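Local coordinates for protein NAD-dependent epimerase/dehydratase (Bacteroides thetaiotaomicron, PDB 3DHN) that is a putative NAD-dependent epimerase/dehydratase that probably binds NAD(P)(H) through a Rossmann-type domain and may act as an oxidoreductase, at residues V61-K66 / G98-A102; T172-R176 / D196-A200; A113-I118 / K179-I183. One frame throughout, in Å; residues are numbered along the deposited sequence.

How the contacts relate
All three contacts belong to one Rossmann-type chain that probably binds NAD(P)(H). Contact 1 joins two helices on one face of the central sheet, whereas contacts 2 and 3 lie across the chain's centre from it, with centres about 29 and 30 Å away respectively. Contacts 2 and 3 are neighbours, about 17 Å between centres, and they touch where R176 CG packs on I183 CD1 at 4.0 Å. Their segments alternate along the chain: 113-118, 172-176, 179-183 and 196-200 follow in that order, and edge strand 176-178, which starts at R176, leads from the second to the third. All three are packing within the fold, without assignment to a substrate or cofactor site.

Contact 1: V61-K66 / G98-A102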
ATOM      1  N   VAL A  61       8.000  -0.391 -15.915  1.00 42.68           N
ATOM      2  CA  VAL A  61       7.052   0.240 -14.999  1.00 41.57           C
ATOM      3  C   VAL A  61       6.476   1.500 -15.654  1.00 42.08           C
ATOM      4  O   VAL A  61       5.278   1.766 -15.565  1.00 42.25           O
ATOM      5  CB  VAL A  61       7.724   0.647 -13.671  1.00 41.98           C
ATOM      6  CG1 VAL A  61       6.735   1.434 -12.809  1.00 39.08           C
ATOM      7  CG2 VAL A  61       8.206  -0.595 -12.927  1.00 40.60           C
ATOM      8  N   CYS A  62       7.335   2.273 -16.312  1.00 42.96           N
ATOM      9  CA  CYS A  62       6.902   3.501 -16.984  1.00 44.34           C
ATOM     10  C   CYS A  62       5.873   3.227 -18.079  1.00 44.72           C
ATOM     11  O   CYS A  62       4.850   3.906 -18.182  1.00 44.85           O
ATOM     12  CB  CYS A  62       8.114   4.214 -17.602  1.00 44.74           C
ATOM     13  SG  CYS A  62       7.737   5.685 -18.609  1.00 47.45           S
ATOM     14  N   GLU A  63       6.155   2.215 -18.890  1.00 45.88           N
ATOM     15  CA  GLU A  63       5.296   1.855 -20.011  1.00 46.25           C
ATOM     16  C   GLU A  63       3.871   1.444 -19.650  1.00 45.07           C
ATOM     17  O   GLU A  63       2.917   1.906 -20.281  1.00 44.96           O
ATOM     18  CB  GLU A  63       5.971   0.744 -20.824  1.00 46.67           C
ATOM     19  CG  GLU A  63       5.448   0.569 -22.252  1.00 51.14           C
ATOM     20  CD  GLU A  63       5.569   1.833 -23.091  1.00 56.49           C
ATOM     21  OE1 GLU A  63       6.584   2.551 -22.949  1.00 58.12           O
ATOM     22  OE2 GLU A  63       4.654   2.102 -23.899  1.00 58.88           O
ATOM     23  N   VAL A  64       3.722   0.587 -18.639  1.00 45.32           N
ATOM     24  CA  VAL A  64       2.396   0.115 -18.234  1.00 44.82           C
ATOM     25  C   VAL A  64       1.542   1.150 -17.499  1.00 44.69           C
ATOM     26  O   VAL A  64       0.317   1.022 -17.451  1.00 43.78           O
ATOM     27  CB  VAL A  64       2.493  -1.155 -17.349  1.00 45.61           C
ATOM     28  CG1 VAL A  64       3.061  -0.814 -15.978  1.00 45.16           C
ATOM     29  CG2 VAL A  64       1.123  -1.794 -17.215  1.00 46.63           C
ATOM     30  N   CYS A  65       2.174   2.176 -16.935  1.00 43.96           N
ATOM     31  CA  CYS A  65       1.438   3.205 -16.201  1.00 45.20           C
ATOM     32  C   CYS A  65       0.994   4.395 -17.055  1.00 45.58           C
ATOM     33  O   CYS A  65       0.209   5.228 -16.599  1.00 45.13           O
ATOM     34  CB  CYS A  65       2.279   3.711 -15.024  1.00 45.35           C
ATOM     35  SG  CYS A  65       2.620   2.462 -13.757  1.00 46.64           S
ATOM     36  N   LYS A  66       1.492   4.481 -18.286  1.00 46.19           N
ATOM     37  CA  LYS A  66       1.116   5.579 -19.179  1.00 47.22           C
ATOM     38  C   LYS A  66      -0.398   5.689 -19.348  1.00 46.93           C
ATOM     39  O   LYS A  66      -1.074   4.697 -19.624  1.00 47.79           O
ATOM     40  CB  LYS A  66       1.748   5.396 -20.567  1.00 47.30           C
ATOM     41  CG  LYS A  66       3.220   5.763 -20.672  1.00 49.39           C
ATOM     42  CD  LYS A  66       3.751   5.469 -22.076  1.00 53.87           C
ATOM     43  CE  LYS A  66       5.243   5.750 -22.194  1.00 58.37           C
ATOM     44  NZ  LYS A  66       5.772   5.335 -23.527  1.00 58.92           N
ATOM     45  N   GLY A  98       9.349   5.098 -11.958  1.00 38.52           N
ATOM     46  CA  GLY A  98       8.739   4.661 -13.204  1.00 36.78           C
ATOM     47  C   GLY A  98       7.392   5.338 -13.345  1.00 36.09           C
ATOM     48  O   GLY A  98       6.978   5.706 -14.445  1.00 36.62           O
ATOM     49  N   VAL A  99       6.703   5.503 -12.219  1.00 33.69           N
ATOM     50  CA  VAL A  99       5.395   6.148 -12.201  1.00 31.91           C
ATOM     51  C   VAL A  99       5.507   7.643 -12.535  1.00 32.97           C
ATOM     52  O   VAL A  99       4.651   8.199 -13.231  1.00 30.58           O
ATOM     53  CB  VAL A  99       4.717   5.978 -10.820  1.00 31.43           C
ATOM     54  CG1 VAL A  99       3.446   6.787 -10.761  1.00 27.47           C
ATOM     55  CG2 VAL A  99       4.406   4.504 -10.574  1.00 27.33           C
ATOM     56  N   LYS A 100       6.560   8.290 -12.046  1.00 32.83           N
ATOM     57  CA  LYS A 100       6.759   9.714 -12.322  1.00 35.59           C
ATOM     58  C   LYS A 100       7.114   9.936 -13.794  1.00 37.00           C
ATOM     59  O   LYS A 100       6.612  10.858 -14.431  1.00 37.49           O
ATOM     60  CB  LYS A 100       7.874  10.287 -11.437  1.00 35.12           C
ATOM     61  CG  LYS A 100       7.473  10.495  -9.982  1.00 35.71           C
ATOM     62  CD  LYS A 100       8.552  11.238  -9.199  1.00 37.52           C
ATOM     63  CE  LYS A 100       9.854  10.446  -9.152  1.00 40.33           C
ATOM     64  NZ  LYS A 100      10.904  11.102  -8.322  1.00 42.27           N
ATOM     65  N   LYS A 101       7.970   9.077 -14.334  1.00 39.18           N
ATOM     66  CA  LYS A 101       8.387   9.216 -15.721  1.00 40.97           C
ATOM     67  C   LYS A 101       7.236   8.985 -16.695  1.00 41.32           C
ATOM     68  O   LYS A 101       7.316   9.385 -17.854  1.00 42.80           O
ATOM     69  CB  LYS A 101       9.547   8.260 -16.019  1.00 42.00           C
ATOM     70  CG  LYS A 101      10.085   8.354 -17.440  1.00 46.49           C
ATOM     71  CD  LYS A 101      11.418   7.636 -17.575  1.00 54.30           C
ATOM     72  CE  LYS A 101      12.519   8.392 -16.832  1.00 59.57           C
ATOM     73  NZ  LYS A 101      12.707   9.779 -17.367  1.00 62.09           N
ATOM     74  N   ALA A 102       6.162   8.359 -16.218  1.00 40.74           N
ATOM     75  CA  ALA A 102       4.998   8.088 -17.052  1.00 40.08           C
ATOM     76  C   ALA A 102       4.050   9.284 -17.088  1.00 40.22           C
ATOM     77  O   ALA A 102       3.138   9.342 -17.914  1.00 39.89           O
ATOM     78  CB  ALA A 102       4.263   6.856 -16.541  1.00 40.53           C
TER
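A102 and C62 form the heart of this helix-to-helix contact. The methyl CB of A102 points into the shallow dip at the end of helix 58-65, where it meets C62 O at 3.4 Å and C65 CB at 4.0 Å, with the backbone N and side-chain CG of K66 at the margin. One turn back, the backbones come very close, C62 CA and G98 CA being 4.4 Å apart. At this point C62 CA makes a CA-H...O contact with G98 O at 3.4 Å, with an angle of 141° at the hydrogen. The absence of a side chain at G98 matters, because a CB there would run into V61 CG1; as built, V61 CG1 lies against G98 CA at 3.8 Å instead.

The two cysteines extend the contact in different directions. With SG anti to its backbone N (chi1 175°), C62 lays its sulfur alongside the aliphatic part of K101, SG to CG 3.7 Å, while the lysine chain bends away beyond that point. C65 carries its sulfur on the inner side, meeting V99 CG2 at 4.2 Å.

In the next shell, V71 of strand 70-73 touches both C65 and V99, so the buried side of the contact rests on the sheet. V99 also packs on V104 and I155, and K100 reaches away to a salt bridge with E152. On the outer surface K66, just past the end of helix 58-65, turns its NZ back to a salt bridge with E63 OE1 at 3.0 Å.

The arrangement is that of neighbouring helices in a Rossmann fold: helices 58-65 and 87-101 connect successive parallel strands by beta-alpha-beta crossovers and pack side by side on one face of the sheet.

Contact 2: T172-R176 / D196-A200; sequences TGRYR and DYAAA
T172 and G173 bring the loop backbone up to D196, in the first turn of helix 194-206, with G173 CA and D196 CA 6.1 Å apart. T172 to R174 form an ST turn: R174 N donates to T172 OG1 at 2.9 Å. G173 sits at a positive phi, where a CB would press on the preceding carbonyl oxygen. The turn thus joins the approach to edge strand 176-178 of the Rossmann-type sheet to the start of a helix that packs against strand 213-218 of the same sheet.

The carboxylate of D196 grips the turn with both oxygens. OD1 takes the N-H of G173 at 2.8 Å, on its syn side and nearly straight, at 160°. OD2 accepts two donors from opposite faces of the carboxylate plane, T172 N at 3.0 Å and T172 OG1 at 2.7 Å, and is also hydrogen-bonded to Y219 OH. The threonine hydroxyl therefore serves twice, giving to D196 and accepting from R174 N. So many donors probably stabilise the ionised carboxylate. At the other end of D196, its backbone N is held by S193 OG, which helps to fix the helix start. The guanidinium of R174 leads elsewhere, to a salt bridge with E221.

Y175 closes the second half of the contact. Its chi1 of 46° places CG between the backbone N and carbonyl carbon, which lays the ring against the helix, one edge near D196 OD1. I217 of strand 213-218 touches both Y175 and A200. At the far end of the ring, Y175 OH stands 3.5 Å from the methyl CB of A200.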
ATOM      1  N   THR A 172     -15.789  -4.503   7.927  1.00 38.17           N
ATOM      2  CA  THR A 172     -16.727  -3.866   8.847  1.00 38.15           C
ATOM      3  C   THR A 172     -17.096  -2.441   8.458  1.00 38.53           C
ATOM      4  O   THR A 172     -18.228  -1.997   8.671  1.00 39.43           O
ATOM      5  CB  THR A 172     -16.153  -3.823  10.272  1.00 38.62           C
ATOM      6  OG1 THR A 172     -15.133  -2.818  10.342  1.00 37.55           O
ATOM      7  CG2 THR A 172     -15.541  -5.167  10.641  1.00 39.50           C
ATOM      8  N   GLY A 173     -16.139  -1.718   7.894  1.00 37.89           N
ATOM      9  CA  GLY A 173     -16.390  -0.346   7.510  1.00 37.62           C
ATOM     10  C   GLY A 173     -16.213   0.569   8.713  1.00 37.63           C
ATOM     11  O   GLY A 173     -16.378   1.781   8.605  1.00 39.40           O
ATOM     12  N   ARG A 174     -15.874  -0.010   9.863  1.00 36.15           N
ATOM     13  CA  ARG A 174     -15.684   0.774  11.078  1.00 34.64           C
ATOM     14  C   ARG A 174     -14.267   0.650  11.634  1.00 33.24           C
ATOM     15  O   ARG A 174     -13.823  -0.441  11.979  1.00 33.36           O
ATOM     16  CB  ARG A 174     -16.689   0.348  12.152  1.00 34.53           C
ATOM     17  CG  ARG A 174     -18.142   0.595  11.776  1.00 35.87           C
ATOM     18  CD  ARG A 174     -19.073   0.346  12.960  1.00 39.95           C
ATOM     19  NE  ARG A 174     -19.084   1.475  13.883  1.00 45.66           N
ATOM     20  CZ  ARG A 174     -18.592   1.445  15.113  1.00 44.58           C
ATOM     21  NH1 ARG A 174     -18.046   0.337  15.581  1.00 46.22           N
ATOM     22  NH2 ARG A 174     -18.649   2.526  15.875  1.00 44.27           N
ATOM     23  N   TYR A 175     -13.578   1.786  11.738  1.00 31.67           N
ATOM     24  CA  TYR A 175     -12.209   1.825  12.239  1.00 29.36           C
ATOM     25  C   TYR A 175     -11.776   3.269  12.437  1.00 28.66           C
ATOM     26  O   TYR A 175     -12.468   4.199  12.013  1.00 27.19           O
ATOM     27  CB  TYR A 175     -11.271   1.152  11.234  1.00 29.51           C
ATOM     28  CG  TYR A 175     -11.516   1.596   9.806  1.00 27.62           C
ATOM     29  CD1 TYR A 175     -11.089   2.846   9.355  1.00 23.60           C
ATOM     30  CD2 TYR A 175     -12.228   0.786   8.921  1.00 26.05           C
ATOM     31  CE1 TYR A 175     -11.369   3.279   8.059  1.00 24.56           C
ATOM     32  CE2 TYR A 175     -12.513   1.208   7.626  1.00 24.41           C
ATOM     33  CZ  TYR A 175     -12.081   2.454   7.203  1.00 24.55           C
ATOM     34  OH  TYR A 175     -12.359   2.867   5.914  1.00 29.51           O
ATOM     35  N   ARG A 176     -10.623   3.440  13.070  1.00 26.68           N
ATOM     36  CA  ARG A 176     -10.055   4.760  13.315  1.00 28.11           C
ATOM     37  C   ARG A 176      -8.943   5.050  12.294  1.00 29.04           C
ATOM     38  O   ARG A 176      -8.154   4.158  11.944  1.00 27.09           O
ATOM     39  CB  ARG A 176      -9.492   4.812  14.740  1.00 28.60           C
ATOM     40  CG  ARG A 176      -8.508   5.938  15.033  1.00 32.84           C
ATOM     41  CD  ARG A 176      -9.205   7.264  15.278  1.00 38.52           C
ATOM     42  NE  ARG A 176      -8.581   7.974  16.390  1.00 48.50           N
ATOM     43  CZ  ARG A 176      -7.627   8.886  16.263  1.00 45.45           C
ATOM     44  NH1 ARG A 176      -7.178   9.218  15.063  1.00 45.36           N
ATOM     45  NH2 ARG A 176      -7.120   9.463  17.343  1.00 48.37           N
ATOM     46  N   ASP A 196     -10.860  -4.361   5.390  1.00 27.51           N
ATOM     47  CA  ASP A 196     -11.100  -2.975   5.812  1.00 28.22           C
ATOM     48  C   ASP A 196      -9.968  -2.048   5.389  1.00 28.31           C
ATOM     49  O   ASP A 196     -10.200  -0.863   5.108  1.00 28.89           O
ATOM     50  CB  ASP A 196     -11.330  -2.875   7.326  1.00 27.83           C
ATOM     51  CG  ASP A 196     -12.802  -3.008   7.701  1.00 30.79           C
ATOM     52  OD1 ASP A 196     -13.656  -2.523   6.921  1.00 30.88           O
ATOM     53  OD2 ASP A 196     -13.112  -3.579   8.776  1.00 33.12           O
ATOM     54  N   TYR A 197      -8.746  -2.580   5.333  1.00 27.54           N
ATOM     55  CA  TYR A 197      -7.601  -1.784   4.896  1.00 27.95           C
ATOM     56  C   TYR A 197      -7.779  -1.418   3.419  1.00 28.38           C
ATOM     57  O   TYR A 197      -7.462  -0.300   2.996  1.00 29.49           O
ATOM     58  CB  TYR A 197      -6.293  -2.565   5.100  1.00 26.33           C
ATOM     59  CG  TYR A 197      -5.078  -1.905   4.485  1.00 24.58           C
ATOM     60  CD1 TYR A 197      -4.778  -2.063   3.128  1.00 21.74           C
ATOM     61  CD2 TYR A 197      -4.241  -1.097   5.258  1.00 23.62           C
ATOM     62  CE1 TYR A 197      -3.667  -1.427   2.557  1.00 24.06           C
ATOM     63  CE2 TYR A 197      -3.136  -0.461   4.706  1.00 23.09           C
ATOM     64  CZ  TYR A 197      -2.848  -0.631   3.356  1.00 27.74           C
ATOM     65  OH  TYR A 197      -1.734  -0.016   2.819  1.00 24.52           O
ATOM     66  N   ALA A 198      -8.292  -2.356   2.631  1.00 28.97           N
ATOM     67  CA  ALA A 198      -8.503  -2.099   1.209  1.00 28.32           C
ATOM     68  C   ALA A 198      -9.614  -1.077   0.996  1.00 28.76           C
ATOM     69  O   ALA A 198      -9.502  -0.189   0.144  1.00 27.61           O
ATOM     70  CB  ALA A 198      -8.844  -3.396   0.482  1.00 27.96           C
ATOM     71  N   ALA A 199     -10.693  -1.209   1.763  1.00 27.92           N
ATOM     72  CA  ALA A 199     -11.815  -0.288   1.637  1.00 28.25           C
ATOM     73  C   ALA A 199     -11.353   1.137   1.887  1.00 28.93           C
ATOM     74  O   ALA A 199     -11.788   2.068   1.202  1.00 29.70           O
ATOM     75  CB  ALA A 199     -12.918  -0.655   2.619  1.00 27.45           C
ATOM     76  N   ALA A 200     -10.470   1.306   2.870  1.00 28.58           N
ATOM     77  CA  ALA A 200      -9.951   2.627   3.207  1.00 29.01           C
ATOM     78  C   ALA A 200      -9.051   3.176   2.095  1.00 29.23           C
ATOM     79  O   ALA A 200      -9.124   4.361   1.750  1.00 29.91           O
ATOM     80  CB  ALA A 200      -9.192   2.565   4.519  1.00 28.88           C
TER

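Contact 3: A113-I118 / K179-I183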
ATOM      1  N   ALA A 113       4.027  -1.058   9.260  1.00 28.23           N
ATOM      2  CA  ALA A 113       3.808  -0.493  10.587  1.00 29.56           C
ATOM      3  C   ALA A 113       5.116  -0.106  11.271  1.00 29.72           C
ATOM      4  O   ALA A 113       5.114   0.592  12.291  1.00 29.77           O
ATOM      5  CB  ALA A 113       3.046  -1.489  11.457  1.00 30.28           C
ATOM      6  N   GLY A 114       6.228  -0.550  10.699  1.00 29.12           N
ATOM      7  CA  GLY A 114       7.526  -0.262  11.283  1.00 29.33           C
ATOM      8  C   GLY A 114       7.834   1.194  11.604  1.00 29.67           C
ATOM      9  O   GLY A 114       8.416   1.487  12.653  1.00 28.10           O
ATOM     10  N   SER A 115       7.456   2.112  10.715  1.00 29.23           N
ATOM     11  CA  SER A 115       7.743   3.532  10.938  1.00 28.62           C
ATOM     12  C   SER A 115       6.761   4.268  11.841  1.00 28.80           C
ATOM     13  O   SER A 115       6.943   5.450  12.122  1.00 30.04           O
ATOM     14  CB  SER A 115       7.846   4.263   9.594  1.00 28.80           C
ATOM     15  OG  SER A 115       6.662   4.103   8.828  1.00 28.27           O
ATOM     16  N   LEU A 116       5.721   3.573  12.291  1.00 27.73           N
ATOM     17  CA  LEU A 116       4.728   4.184  13.165  1.00 28.68           C
ATOM     18  C   LEU A 116       5.293   4.353  14.572  1.00 28.86           C
ATOM     19  O   LEU A 116       6.123   3.557  15.011  1.00 28.71           O
ATOM     20  CB  LEU A 116       3.462   3.313  13.225  1.00 27.54           C
ATOM     21  CG  LEU A 116       2.585   3.241  11.966  1.00 28.69           C
ATOM     22  CD1 LEU A 116       1.507   2.178  12.149  1.00 28.96           C
ATOM     23  CD2 LEU A 116       1.945   4.605  11.700  1.00 26.47           C
ATOM     24  N   PHE A 117       4.850   5.398  15.270  1.00 30.43           N
ATOM     25  CA  PHE A 117       5.301   5.644  16.637  1.00 31.93           C
ATOM     26  C   PHE A 117       4.448   4.811  17.593  1.00 32.89           C
ATOM     27  O   PHE A 117       3.238   4.689  17.408  1.00 31.24           O
ATOM     28  CB  PHE A 117       5.148   7.129  17.012  1.00 33.44           C
ATOM     29  CG  PHE A 117       6.182   8.032  16.404  1.00 34.31           C
ATOM     30  CD1 PHE A 117       7.526   7.909  16.751  1.00 32.07           C
ATOM     31  CD2 PHE A 117       5.817   8.997  15.470  1.00 34.10           C
ATOM     32  CE1 PHE A 117       8.489   8.733  16.175  1.00 32.89           C
ATOM     33  CE2 PHE A 117       6.771   9.824  14.887  1.00 33.66           C
ATOM     34  CZ  PHE A 117       8.111   9.692  15.239  1.00 35.15           C
ATOM     35  N   ILE A 118       5.083   4.229  18.606  1.00 35.17           N
ATOM     36  CA  ILE A 118       4.364   3.446  19.613  1.00 36.71           C
ATOM     37  C   ILE A 118       4.500   4.201  20.933  1.00 36.75           C
ATOM     38  O   ILE A 118       3.826   3.909  21.916  1.00 34.78           O
ATOM     39  CB  ILE A 118       4.950   2.033  19.780  1.00 37.33           C
ATOM     40  CG1 ILE A 118       6.405   2.118  20.247  1.00 38.95           C
ATOM     41  CG2 ILE A 118       4.845   1.279  18.464  1.00 38.50           C
ATOM     42  CD1 ILE A 118       6.994   0.791  20.643  1.00 41.61           C
ATOM     43  N   LYS A 179      -2.627   9.377  11.894  1.00 28.73           N
ATOM     44  CA  LYS A 179      -1.548   9.966  11.120  1.00 30.58           C
ATOM     45  C   LYS A 179      -0.250   9.183  11.321  1.00 29.28           C
ATOM     46  O   LYS A 179       0.005   8.225  10.592  1.00 28.10           O
ATOM     47  CB  LYS A 179      -1.360  11.436  11.522  1.00 31.24           C
ATOM     48  CG  LYS A 179      -0.584  12.256  10.492  1.00 37.00           C
ATOM     49  CD  LYS A 179      -0.386  13.695  10.958  1.00 43.38           C
ATOM     50  CE  LYS A 179      -0.053  14.618   9.790  1.00 47.49           C
ATOM     51  NZ  LYS A 179       1.150  14.181   9.017  1.00 47.43           N
ATOM     52  N   ASP A 180       0.552   9.561  12.318  1.00 28.24           N
ATOM     53  CA  ASP A 180       1.825   8.877  12.552  1.00 30.43           C
ATOM     54  C   ASP A 180       1.921   7.965  13.774  1.00 30.92           C
ATOM     55  O   ASP A 180       2.902   7.231  13.923  1.00 30.04           O
ATOM     56  CB  ASP A 180       2.961   9.898  12.603  1.00 31.23           C
ATOM     57  CG  ASP A 180       3.122  10.657  11.303  1.00 33.40           C
ATOM     58  OD1 ASP A 180       3.084  10.010  10.228  1.00 33.12           O
ATOM     59  OD2 ASP A 180       3.292  11.898  11.354  1.00 35.32           O
ATOM     60  N   ASP A 181       0.925   8.005  14.654  1.00 31.69           N
ATOM     61  CA  ASP A 181       0.946   7.155  15.844  1.00 33.16           C
ATOM     62  C   ASP A 181       0.196   5.862  15.605  1.00 31.33           C
ATOM     63  O   ASP A 181      -0.879   5.867  15.013  1.00 30.44           O
ATOM     64  CB  ASP A 181       0.308   7.860  17.044  1.00 35.07           C
ATOM     65  CG  ASP A 181       1.154   8.990  17.574  1.00 39.41           C
ATOM     66  OD1 ASP A 181       2.384   8.979  17.345  1.00 42.60           O
ATOM     67  OD2 ASP A 181       0.585   9.883  18.235  1.00 47.33           O
HETATM   68  N   MSE A 182       0.757   4.758  16.078  1.00 32.40           N
HETATM   69  CA  MSE A 182       0.118   3.458  15.927  1.00 33.79           C
HETATM   70  C   MSE A 182      -1.241   3.447  16.635  1.00 32.39           C
HETATM   71  O   MSE A 182      -1.370   3.949  17.760  1.00 32.42           O
HETATM   72  CB  MSE A 182       1.026   2.359  16.498  1.00 35.81           C
HETATM   73  CG  MSE A 182       0.426   0.951  16.425  1.00 42.81           C
HETATM   74 SE   MSE A 182       1.734  -0.442  16.822  1.00 55.43          SE
HETATM   75  CE  MSE A 182       2.677  -0.405  15.142  1.00 57.42           C
ATOM     76  N   ILE A 183      -2.248   2.888  15.974  1.00 29.50           N
ATOM     77  CA  ILE A 183      -3.599   2.813  16.533  1.00 30.02           C
ATOM     78  C   ILE A 183      -3.808   1.497  17.288  1.00 30.62           C
ATOM     79  O   ILE A 183      -3.670   0.414  16.713  1.00 27.95           O
ATOM     80  CB  ILE A 183      -4.687   2.891  15.419  1.00 28.64           C
ATOM     81  CG1 ILE A 183      -4.495   4.153  14.567  1.00 28.33           C
ATOM     82  CG2 ILE A 183      -6.072   2.862  16.051  1.00 26.84           C
ATOM     83  CD1 ILE A 183      -4.520   5.459  15.355  1.00 29.65           C
TER
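F117 and the D180-M182 corner meet as a single beta bridge with the hydrogen-bond pattern of a parallel pair. F117 N gives to D180 O at 3.0 Å, almost straight at 177°, and F117 O accepts the N-H of M182 at 2.8 Å.

Around this bridge the surfaces interlock. The selenomethionine M182, extended from its backbone (chi1 178°) and bent only at chi3, pushes its CE into a hollow between A113 CB, 3.9 Å away, and L116 CD1, while its SE lies beside I118 CG2. In return L116 inserts its CD2 branch into the elbow of the other segment, against D180 O at 3.6 Å. F117 CB abuts D181 OD1 at 3.3 Å, and the F117 ring touches D180 CB through CD2. With an alanine here the ring is gone, and D180 CB would probably lose this neighbour and a gap open beside the bridge.

The carboxylate of D180 turns outside the contact to a salt bridge with R214, which also holds S115 OG. The joining of the start of strand 117-119 to the loop 179-183 thus rests on two backbone hydrogen bonds and mainly apolar side-chain packing, while D180 has its charge partner, R214, outside the contact.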